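Local coordinates for protein GDSL-like Lipase (Parabacteroides distasonis, PDB 3P94) that is probably a serine hydrolase of the GDSL lipase family, thought to cleave ester bonds in lipids such as lysophospholipids, at residues A[29-34]-A[180-185]. Numbering follows the deposited sequence. Where two conformers were deposited one is given.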
loop_
_atom_site.group_PDB
_atom_site.type_symbol
_atom_site.label_atom_id
_atom_site.label_comp_id
_atom_site.label_asym_id
_atom_site.label_seq_id
_atom_site.Cartn_x
_atom_site.Cartn_y
_atom_site.Cartn_z
ATOM N N GLY A 29 -2.358 2.335 2.585
ATOM C CA GLY A 29 -1.676 2.716 1.366
ATOM C C GLY A 29 -1.642 4.184 1.010
ATOM O O GLY A 29 -1.983 5.072 1.804
ATOM N N ASN A 30 -1.197 4.419 -0.210
ATOM C CA ASN A 30 -0.997 5.724 -0.822
ATOM C C ASN A 30 -2.110 6.032 -1.844
ATOM O O ASN A 30 -3.261 5.634 -1.632
ATOM C CB ASN A 30 0.390 5.751 -1.468
ATOM C CG ASN A 30 0.697 4.583 -2.395
ATOM O OD1 ASN A 30 -0.141 4.116 -3.195
ATOM N ND2 ASN A 30 1.919 4.102 -2.320
ATOM N N SER A 31 -1.756 6.741 -2.943
ATOM C CA SER A 31 -2.683 7.142 -4.008
ATOM C C SER A 31 -3.290 5.936 -4.750
ATOM O O SER A 31 -4.414 6.027 -5.252
ATOM C CB SER A 31 -1.990 8.079 -4.997
ATOM O OG SER A 31 -0.676 7.639 -5.303
ATOM N N ILE A 32 -2.568 4.813 -4.812
ATOM C CA ILE A 32 -3.091 3.601 -5.472
ATOM C C ILE A 32 -4.265 3.039 -4.641
ATOM O O ILE A 32 -5.300 2.698 -5.208
ATOM C CB ILE A 32 -1.983 2.558 -5.753
ATOM C CG1 ILE A 32 -0.974 3.164 -6.771
ATOM C CG2 ILE A 32 -2.584 1.257 -6.293
ATOM C CD1 ILE A 32 0.333 2.423 -6.919
ATOM N N THR A 33 -4.129 3.003 -3.313
ATOM C CA THR A 33 -5.212 2.554 -2.439
ATOM C C THR A 33 -6.314 3.638 -2.431
ATOM O O THR A 33 -7.492 3.310 -2.527
ATOM C CB THR A 33 -4.678 2.220 -1.023
ATOM O OG1 THR A 33 -3.654 1.225 -1.131
ATOM C CG2 THR A 33 -5.770 1.699 -0.095
ATOM N N ASP A 34 -5.921 4.924 -2.352
ATOM C CA ASP A 34 -6.874 6.058 -2.340
ATOM C C ASP A 34 -7.693 6.176 -3.667
ATOM O O ASP A 34 -8.820 6.668 -3.656
ATOM C CB ASP A 34 -6.151 7.388 -2.044
ATOM C CG ASP A 34 -6.994 8.454 -1.353
ATOM O OD1 ASP A 34 -8.189 8.193 -1.080
ATOM O OD2 ASP A 34 -6.447 9.527 -1.039
ATOM N N GLY A 180 0.861 5.628 -16.063
ATOM C CA GLY A 180 1.881 4.586 -15.957
ATOM C C GLY A 180 2.278 4.240 -14.526
ATOM O O GLY A 180 3.257 3.522 -14.324
ATOM N N VAL A 181 1.532 4.746 -13.513
ATOM C CA VAL A 181 1.797 4.514 -12.080
ATOM C C VAL A 181 0.488 4.095 -11.351
ATOM O O VAL A 181 0.486 3.122 -10.581
ATOM C CB VAL A 181 2.441 5.757 -11.370
ATOM C CG1 VAL A 181 2.781 5.459 -9.904
ATOM C CG2 VAL A 181 3.686 6.248 -12.099
ATOM N N HIS A 182 -0.597 4.861 -11.567
ATOM C CA HIS A 182 -1.890 4.643 -10.920
ATOM C C HIS A 182 -2.826 3.892 -11.845
ATOM O O HIS A 182 -2.997 4.238 -13.021
ATOM C CB HIS A 182 -2.475 5.961 -10.442
ATOM C CG HIS A 182 -1.524 6.632 -9.515
ATOM N ND1 HIS A 182 -0.547 7.478 -9.992
ATOM C CD2 HIS A 182 -1.319 6.423 -8.198
ATOM C CE1 HIS A 182 0.202 7.782 -8.947
ATOM N NE2 HIS A 182 -0.244 7.190 -7.840
ATOM N N PRO A 183 -3.383 2.792 -11.335
ATOM C CA PRO A 183 -4.204 1.934 -12.196
ATOM C C PRO A 183 -5.540 2.522 -12.607
ATOM O O PRO A 183 -6.113 3.374 -11.936
ATOM C CB PRO A 183 -4.437 0.666 -11.350
ATOM C CG PRO A 183 -3.679 0.846 -10.098
ATOM C CD PRO A 183 -3.261 2.254 -9.964
ATOM N N THR A 184 -6.034 2.024 -13.725
ATOM C CA THR A 184 -7.379 2.262 -14.234
ATOM C C THR A 184 -8.247 1.190 -13.570
ATOM O O THR A 184 -7.713 0.377 -12.813
ATOM C CB THR A 184 -7.360 2.130 -15.768
ATOM O OG1 THR A 184 -6.775 0.853 -16.068
ATOM C CG2 THR A 184 -6.593 3.268 -16.444
ATOM N N LEU A 185 -9.536 1.106 -13.917
ATOM C CA LEU A 185 -10.409 0.058 -13.384
ATOM C C LEU A 185 -9.905 -1.336 -13.814
ATOM O O LEU A 185 -9.941 -2.272 -13.011
ATOM C CB LEU A 185 -11.863 0.293 -13.839
ATOM C CG LEU A 185 -12.932 -0.713 -13.364
ATOM C CD1 LEU A 185 -12.954 -0.859 -11.834
ATOM C CD2 LEU A 185 -14.309 -0.329 -13.896
#
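Ser31 OG meets His182 NE2 at 2.6 Å, the hydrogen bond that links the probable nucleophile and general base of an SGNH (GDSL) hydrolase. As in that family, the serine opens a short helix, 31-34, after a strand of the flavodoxin-like parallel sheet, while the histidine lies in the loop that leads into helix 185-202. Asp179 OD2 is hydrogen-bonded to the other ring nitrogen, ND1, consistent with a Ser-His-Asp catalytic triad. The hydroxyl comes to the imidazole at its edge, near the ring plane. In the conformer described, Ser31 OG lies between the backbone N and the carbonyl carbon (chi1 42°), which turns it toward NE2.

The tight part of the contact lies beside this bond and is built on the buried Ile32. Its CG1 approaches His182 CD2 obliquely at 3.6 Å. Ile32 CD1 comes 3.7 Å from Val181 O. The position of CG2, anti to the backbone N, carries it to Pro183 CD at 3.9 Å. The isoleucine and proline side chains cross at about a right angle, and Leu123 and Met191 touch both. Val181 CG1 lies over one face of the imidazole, off its centre, 3.5 Å from its plane. An alanine at Ile32 would probably open a gap beside Pro183 and leave the CD2 side of the imidazole less firmly supported, giving the ring more room to shift relative to Ser31.

By contrast, the Ser31-His182 side is more open to solvent: both residues are partly exposed, and the serine was modelled in two conformers, although the bond itself is short. The start of the serine's helix is fixed by Asn30, whose OD1 caps it by accepting from Ile32 N at 3.0 Å, with an N-H...O angle of 157°.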